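Local atomic coordinates of major capsid protein (Faustovirus, PDB entry 5J7O), a protein that forms the capsid shell of a large double-stranded DNA virus, assembling as trimers of a double jelly-roll subunit. Residues B[81-85]-B[387-392]; B[89-94]-B[392-396]. One frame throughout, in Å; residues are numbered along the deposited sequence.

Contact 1. Residues B[81-85]-B[387-392]; sequences GNPTY and QAVQNI
Pro83 lies against two branched side chains of strand 389-401, and this is where the packing is tight. Its CG sits 3.5 Å from CG2 of Ile392 and 3.6 Å from CG1 of Val389, so the CB-CG side of the ring rests on one methyl from each residue. Val389 spreads its two methyls along the loop: CG1, anti to the backbone N (chi1 174°), goes to the proline, while CG2 comes over one face of the Tyr85 ring at a looser 4.5 Å from CD2. In this double jelly-roll protein segment 81-85 lies in the loop that links strand 69-76 to strand 88-92, which belong to different sheets, and it passes over the start of strand 389-401 on the way. At the far end the contact turns polar. Tyr85 OH donates to Gln387 OE1 at 2.9 Å, approaching from above the carbonyl plane, with ring and amide planes 32° apart. That amide is well occupied: OE1 also accepts from Gln329, and NE2 bonds Ala110 O and Tyr177 OH, which should fix its rotation. The solvent side is much looser. Exposed Asn82 comes no closer than 4.2 Å, from OD1 to Val389 O, and the side chain of exposed Thr84 starts away from the strand.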
ATOM      1  N   GLY B  81      40.243 -10.713   8.424  1.00 63.11           N
ATOM      2  CA  GLY B  81      40.338 -10.084   9.729  1.00 62.67           C
ATOM      3  C   GLY B  81      39.177  -9.153  10.037  1.00 60.84           C
ATOM      4  O   GLY B  81      38.065  -9.294   9.518  1.00 61.73           O
ATOM      5  N   ASN B  82      39.450  -8.179  10.902  1.00 57.80           N
ATOM      6  CA  ASN B  82      38.409  -7.275  11.376  1.00 53.50           C
ATOM      7  C   ASN B  82      37.893  -6.413  10.228  1.00 50.42           C
ATOM      8  O   ASN B  82      38.689  -5.758   9.543  1.00 50.41           O
ATOM      9  CB  ASN B  82      38.939  -6.393  12.506  1.00 53.21           C
ATOM     10  CG  ASN B  82      37.887  -5.441  13.047  1.00 54.00           C
ATOM     11  OD1 ASN B  82      36.874  -5.868  13.601  1.00 54.87           O
ATOM     12  ND2 ASN B  82      38.129  -4.144  12.901  1.00 53.28           N
ATOM     13  N   PRO B  83      36.587  -6.386   9.988  1.00 47.69           N
ATOM     14  CA  PRO B  83      36.050  -5.604   8.872  1.00 45.73           C
ATOM     15  C   PRO B  83      35.962  -4.122   9.197  1.00 46.21           C
ATOM     16  O   PRO B  83      35.748  -3.719  10.342  1.00 45.88           O
ATOM     17  CB  PRO B  83      34.654  -6.201   8.675  1.00 45.91           C
ATOM     18  CG  PRO B  83      34.266  -6.648  10.049  1.00 45.94           C
ATOM     19  CD  PRO B  83      35.534  -7.132  10.700  1.00 46.86           C
ATOM     20  N   THR B  84      36.137  -3.308   8.158  1.00 46.65           N
ATOM     21  CA  THR B  84      36.027  -1.860   8.271  1.00 45.19           C
ATOM     22  C   THR B  84      35.318  -1.312   7.041  1.00 44.61           C
ATOM     23  O   THR B  84      35.172  -1.999   6.026  1.00 44.13           O
ATOM     24  CB  THR B  84      37.400  -1.177   8.404  1.00 45.83           C
ATOM     25  OG1 THR B  84      38.184  -1.439   7.233  1.00 46.59           O
ATOM     26  CG2 THR B  84      38.149  -1.673   9.634  1.00 45.21           C
ATOM     27  N   TYR B  85      34.875  -0.060   7.147  1.00 43.86           N
ATOM     28  CA  TYR B  85      34.430   0.675   5.973  1.00 43.26           C
ATOM     29  C   TYR B  85      35.576   0.806   4.973  1.00 45.26           C
ATOM     30  O   TYR B  85      36.757   0.762   5.333  1.00 47.48           O
ATOM     31  CB  TYR B  85      33.942   2.075   6.352  1.00 41.73           C
ATOM     32  CG  TYR B  85      32.582   2.157   7.014  1.00 39.69           C
ATOM     33  CD1 TYR B  85      31.414   2.115   6.261  1.00 37.78           C
ATOM     34  CD2 TYR B  85      32.468   2.326   8.389  1.00 38.56           C
ATOM     35  CE1 TYR B  85      30.171   2.211   6.862  1.00 36.49           C
ATOM     36  CE2 TYR B  85      31.229   2.422   8.998  1.00 36.20           C
ATOM     37  CZ  TYR B  85      30.085   2.364   8.231  1.00 36.37           C
ATOM     38  OH  TYR B  85      28.852   2.460   8.834  1.00 36.60           O
ATOM     39  N   GLN B 387      33.377   4.685  13.876  1.00 45.25           N
ATOM     40  CA  GLN B 387      32.274   3.738  13.986  1.00 44.12           C
ATOM     41  C   GLN B 387      32.685   2.395  13.401  1.00 44.13           C
ATOM     42  O   GLN B 387      33.065   2.306  12.229  1.00 42.79           O
ATOM     43  CB  GLN B 387      31.036   4.273  13.271  1.00 43.09           C
ATOM     44  CG  GLN B 387      29.809   3.394  13.456  1.00 41.76           C
ATOM     45  CD  GLN B 387      28.810   3.537  12.328  1.00 39.71           C
ATOM     46  OE1 GLN B 387      29.139   4.040  11.253  1.00 40.02           O
ATOM     47  NE2 GLN B 387      27.583   3.090  12.564  1.00 38.48           N
ATOM     48  N   ALA B 388      32.606   1.352  14.217  1.00 44.88           N
ATOM     49  CA  ALA B 388      33.131   0.048  13.849  1.00 44.49           C
ATOM     50  C   ALA B 388      32.075  -0.804  13.157  1.00 42.02           C
ATOM     51  O   ALA B 388      30.877  -0.700  13.437  1.00 39.84           O
ATOM     52  CB  ALA B 388      33.653  -0.687  15.084  1.00 46.93           C
ATOM     53  N   VAL B 389      32.537  -1.642  12.231  1.00 42.29           N
ATOM     54  CA  VAL B 389      31.741  -2.753  11.717  1.00 39.52           C
ATOM     55  C   VAL B 389      31.913  -3.893  12.716  1.00 38.39           C
ATOM     56  O   VAL B 389      32.934  -4.581  12.722  1.00 39.26           O
ATOM     57  CB  VAL B 389      32.165  -3.163  10.304  1.00 36.25           C
ATOM     58  CG1 VAL B 389      31.417  -4.415   9.868  1.00 36.27           C
ATOM     59  CG2 VAL B 389      31.921  -2.024   9.324  1.00 34.63           C
ATOM     60  N   GLN B 390      30.917  -4.082  13.580  1.00 37.64           N
ATOM     61  CA  GLN B 390      31.071  -4.984  14.714  1.00 41.35           C
ATOM     62  C   GLN B 390      31.028  -6.454  14.321  1.00 43.96           C
ATOM     63  O   GLN B 390      31.585  -7.286  15.045  1.00 44.79           O
ATOM     64  CB  GLN B 390      29.994  -4.689  15.760  1.00 42.96           C
ATOM     65  CG  GLN B 390      30.059  -3.269  16.300  1.00 43.94           C
ATOM     66  CD  GLN B 390      29.058  -3.014  17.406  1.00 43.11           C
ATOM     67  OE1 GLN B 390      27.850  -3.148  17.210  1.00 42.82           O
ATOM     68  NE2 GLN B 390      29.558  -2.646  18.581  1.00 42.96           N
ATOM     69  N   ASN B 391      30.396  -6.793  13.200  1.00 46.82           N
ATOM     70  CA  ASN B 391      30.323  -8.182  12.774  1.00 48.41           C
ATOM     71  C   ASN B 391      29.904  -8.239  11.313  1.00 48.67           C
ATOM     72  O   ASN B 391      29.050  -7.464  10.876  1.00 50.99           O
ATOM     73  CB  ASN B 391      29.337  -8.981  13.637  1.00 51.35           C
ATOM     74  CG  ASN B 391      29.223 -10.429  13.203  1.00 54.76           C
ATOM     75  OD1 ASN B 391      30.160 -11.212  13.363  1.00 54.48           O
ATOM     76  ND2 ASN B 391      28.069 -10.796  12.658  1.00 59.35           N
ATOM     77  N   ILE B 392      30.517  -9.155  10.565  1.00 45.75           N
ATOM     78  CA  ILE B 392      30.057  -9.471   9.219  1.00 43.52           C
ATOM     79  C   ILE B 392      30.301 -10.953   8.952  1.00 42.87           C
ATOM     80  O   ILE B 392      31.419 -11.457   9.107  1.00 43.24           O
ATOM     81  CB  ILE B 392      30.715  -8.562   8.159  1.00 41.90           C
ATOM     82  CG1 ILE B 392      30.062  -8.779   6.793  1.00 40.29           C
ATOM     83  CG2 ILE B 392      32.220  -8.777   8.081  1.00 41.33           C
ATOM     84  CD1 ILE B 392      30.417  -7.723   5.770  1.00 37.72           C
TER

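Contact 2. Residues B[89-94]-B[392-396]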
ATOM      1  N   ILE B  89      36.310  -7.306   1.746  1.00 47.47           N
ATOM      2  CA  ILE B  89      36.034  -8.417   2.647  1.00 45.66           C
ATOM      3  C   ILE B  89      35.834  -9.664   1.798  1.00 45.39           C
ATOM      4  O   ILE B  89      35.095  -9.635   0.808  1.00 45.96           O
ATOM      5  CB  ILE B  89      34.797  -8.133   3.517  1.00 44.12           C
ATOM      6  CG1 ILE B  89      35.017  -6.875   4.360  1.00 45.51           C
ATOM      7  CG2 ILE B  89      34.471  -9.321   4.399  1.00 41.91           C
ATOM      8  CD1 ILE B  89      33.806  -6.464   5.162  1.00 46.33           C
ATOM      9  N   GLN B  90      36.496 -10.757   2.177  1.00 45.48           N
ATOM     10  CA  GLN B  90      36.443 -11.988   1.398  1.00 44.76           C
ATOM     11  C   GLN B  90      36.089 -13.165   2.292  1.00 46.13           C
ATOM     12  O   GLN B  90      36.726 -13.378   3.328  1.00 47.44           O
ATOM     13  CB  GLN B  90      37.771 -12.262   0.690  1.00 44.47           C
ATOM     14  CG  GLN B  90      37.695 -13.423  -0.286  1.00 46.43           C
ATOM     15  CD  GLN B  90      39.054 -13.863  -0.784  1.00 49.98           C
ATOM     16  OE1 GLN B  90      39.897 -14.309  -0.006  1.00 51.17           O
ATOM     17  NE2 GLN B  90      39.275 -13.742  -2.088  1.00 51.81           N
ATOM     18  N   PHE B  91      35.083 -13.930   1.878  1.00 45.27           N
ATOM     19  CA  PHE B  91      34.696 -15.166   2.539  1.00 44.92           C
ATOM     20  C   PHE B  91      35.088 -16.353   1.671  1.00 44.66           C
ATOM     21  O   PHE B  91      34.961 -16.305   0.443  1.00 45.09           O
ATOM     22  CB  PHE B  91      33.185 -15.225   2.793  1.00 44.03           C
ATOM     23  CG  PHE B  91      32.647 -14.072   3.585  1.00 42.52           C
ATOM     24  CD1 PHE B  91      32.260 -12.902   2.954  1.00 42.74           C
ATOM     25  CD2 PHE B  91      32.501 -14.167   4.959  1.00 41.65           C
ATOM     26  CE1 PHE B  91      31.753 -11.842   3.679  1.00 43.06           C
ATOM     27  CE2 PHE B  91      31.994 -13.110   5.690  1.00 41.89           C
ATOM     28  CZ  PHE B  91      31.620 -11.946   5.049  1.00 42.52           C
ATOM     29  N   SER B  92      35.561 -17.416   2.309  1.00 43.75           N
ATOM     30  CA  SER B  92      35.611 -18.708   1.648  1.00 45.00           C
ATOM     31  C   SER B  92      34.253 -19.385   1.769  1.00 45.37           C
ATOM     32  O   SER B  92      33.533 -19.204   2.755  1.00 45.82           O
ATOM     33  CB  SER B  92      36.696 -19.598   2.257  1.00 46.38           C
ATOM     34  OG  SER B  92      37.992 -19.129   1.929  1.00 47.52           O
ATOM     35  N   ILE B  93      33.894 -20.149   0.746  1.00 44.47           N
ATOM     36  CA  ILE B  93      32.671 -20.946   0.795  1.00 43.21           C
ATOM     37  C   ILE B  93      33.048 -22.309   1.361  1.00 44.23           C
ATOM     38  O   ILE B  93      33.634 -23.135   0.647  1.00 44.27           O
ATOM     39  CB  ILE B  93      32.012 -21.059  -0.589  1.00 41.47           C
ATOM     40  CG1 ILE B  93      31.749 -19.664  -1.159  1.00 39.75           C
ATOM     41  CG2 ILE B  93      30.712 -21.842  -0.492  1.00 40.69           C
ATOM     42  CD1 ILE B  93      31.172 -19.670  -2.557  1.00 38.86           C
ATOM     43  N   PRO B  94      32.745 -22.580   2.631  1.00 45.92           N
ATOM     44  CA  PRO B  94      33.233 -23.812   3.259  1.00 46.67           C
ATOM     45  C   PRO B  94      32.641 -25.050   2.608  1.00 49.06           C
ATOM     46  O   PRO B  94      31.593 -25.012   1.959  1.00 49.26           O
ATOM     47  CB  PRO B  94      32.769 -23.680   4.717  1.00 45.77           C
ATOM     48  CG  PRO B  94      32.435 -22.232   4.897  1.00 45.11           C
ATOM     49  CD  PRO B  94      31.950 -21.766   3.563  1.00 44.84           C
ATOM     50  N   ILE B 392      30.517  -9.155  10.565  1.00 45.75           N
ATOM     51  CA  ILE B 392      30.057  -9.471   9.219  1.00 43.52           C
ATOM     52  C   ILE B 392      30.301 -10.953   8.952  1.00 42.87           C
ATOM     53  O   ILE B 392      31.419 -11.457   9.107  1.00 43.24           O
ATOM     54  CB  ILE B 392      30.715  -8.562   8.159  1.00 41.90           C
ATOM     55  CG1 ILE B 392      30.062  -8.779   6.793  1.00 40.29           C
ATOM     56  CG2 ILE B 392      32.220  -8.777   8.081  1.00 41.33           C
ATOM     57  CD1 ILE B 392      30.417  -7.723   5.770  1.00 37.72           C
ATOM     58  N   GLU B 393      29.239 -11.668   8.588  1.00 42.51           N
ATOM     59  CA  GLU B 393      29.296 -13.107   8.380  1.00 41.71           C
ATOM     60  C   GLU B 393      28.459 -13.474   7.167  1.00 39.05           C
ATOM     61  O   GLU B 393      27.395 -12.892   6.939  1.00 38.86           O
ATOM     62  CB  GLU B 393      28.793 -13.876   9.611  1.00 43.28           C
ATOM     63  CG  GLU B 393      29.785 -13.957  10.759  1.00 47.62           C
ATOM     64  CD  GLU B 393      29.200 -14.640  11.984  1.00 54.05           C
ATOM     65  OE1 GLU B 393      28.169 -14.159  12.500  1.00 57.02           O
ATOM     66  OE2 GLU B 393      29.767 -15.662  12.423  1.00 55.92           O
ATOM     67  N   LEU B 394      28.941 -14.443   6.394  1.00 37.68           N
ATOM     68  CA  LEU B 394      28.236 -14.932   5.217  1.00 36.41           C
ATOM     69  C   LEU B 394      27.450 -16.184   5.585  1.00 38.44           C
ATOM     70  O   LEU B 394      28.027 -17.162   6.075  1.00 40.11           O
ATOM     71  CB  LEU B 394      29.208 -15.233   4.077  1.00 35.34           C
ATOM     72  CG  LEU B 394      28.591 -15.956   2.876  1.00 34.12           C
ATOM     73  CD1 LEU B 394      27.490 -15.118   2.242  1.00 31.99           C
ATOM     74  CD2 LEU B 394      29.655 -16.319   1.851  1.00 36.36           C
ATOM     75  N   TYR B 395      26.144 -16.152   5.348  1.00 37.76           N
ATOM     76  CA  TYR B 395      25.268 -17.293   5.577  1.00 36.37           C
ATOM     77  C   TYR B 395      25.044 -18.016   4.256  1.00 36.20           C
ATOM     78  O   TYR B 395      24.649 -17.395   3.264  1.00 35.97           O
ATOM     79  CB  TYR B 395      23.931 -16.850   6.173  1.00 35.91           C
ATOM     80  CG  TYR B 395      23.998 -16.391   7.614  1.00 37.05           C
ATOM     81  CD1 TYR B 395      24.831 -15.347   7.996  1.00 38.72           C
ATOM     82  CD2 TYR B 395      23.213 -16.990   8.589  1.00 37.74           C
ATOM     83  CE1 TYR B 395      24.892 -14.925   9.310  1.00 40.08           C
ATOM     84  CE2 TYR B 395      23.264 -16.573   9.905  1.00 39.13           C
ATOM     85  CZ  TYR B 395      24.105 -15.540  10.260  1.00 40.99           C
ATOM     86  OH  TYR B 395      24.162 -15.120  11.569  1.00 41.90           O
ATOM     87  N   ILE B 396      25.300 -19.321   4.243  1.00 34.88           N
ATOM     88  CA  ILE B 396      25.212 -20.130   3.033  1.00 33.97           C
ATOM     89  C   ILE B 396      24.276 -21.299   3.295  1.00 34.32           C
ATOM     90  O   ILE B 396      24.476 -22.058   4.251  1.00 34.16           O
ATOM     91  CB  ILE B 396      26.594 -20.644   2.586  1.00 32.69           C
ATOM     92  CG1 ILE B 396      27.596 -19.492   2.500  1.00 32.13           C
ATOM     93  CG2 ILE B 396      26.486 -21.360   1.247  1.00 32.04           C
ATOM     94  CD1 ILE B 396      29.027 -19.949   2.340  1.00 33.75           C
TER
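Phe91 and Leu394 set the middle of this interface, with the leucine lying across a face of the phenyl ring. CB of Leu394 stands 3.7 Å from the ring centroid and 16° off the normal, a CH-pi contact displaced toward the rim, and Leu394 CD2 continues back along the phenylalanine to its CB. The ring reaches this place because its CG is anti to the carbonyl carbon (chi1 -56°), which carries CE2 up to the opposing backbone, 3.4 Å from Leu394 N. The carbonyl O of Ile392 meets the same ring at its edge, in the ring plane, and CG1 of Ile392 packs against CZ. Toward one end Ile89 and Ile392 point at each other tip to tip, CD1 to CD1 at 3.7 Å. Toward the other, CD1 of Ile396 touches two partners: Ile93 CG2 at 3.8 Å, the two side chains crossing near a right angle, and Pro94 CD at 3.7 Å. The strand axes run 8.2 Å apart at 36°, the face-to-face packing of a jelly-roll sandwich: strand 88-92 pairs with strand 320-326 in one sheet, strand 389-401 with strands 69-76 and 99-109 in the other. Glu393 starts out from the opposite side of its strand and forms a salt bridge with Lys75. The side chains that meet between these two segments are aliphatic and aromatic, with backbone atoms of Ile392 and Leu394 at the phenyl ring, so here the attraction rests on shape and dispersion, not on directional polar bonds.

In the fold
Contact 2 is the core of the pair and contact 1 its partly buried margin. Both use strand 389-401, and the segments 81-85 and 89-94 follow each other closely in the chain, so one loop and the strand after it lie along successive parts of the same partner. Ile392 belongs to both interfaces, and the two also touch directly, Pro83 CB lying 3.6 Å from Ile89 CD1, which makes the apolar layer continuous. Their chemistry diverges with position: the side chains that meet in contact 2, between the sheets, are aliphatic and aromatic, whereas contact 1 begins with the same kind of packing and ends in a tyrosine-glutamine hydrogen bond, with exposed residues on the loop.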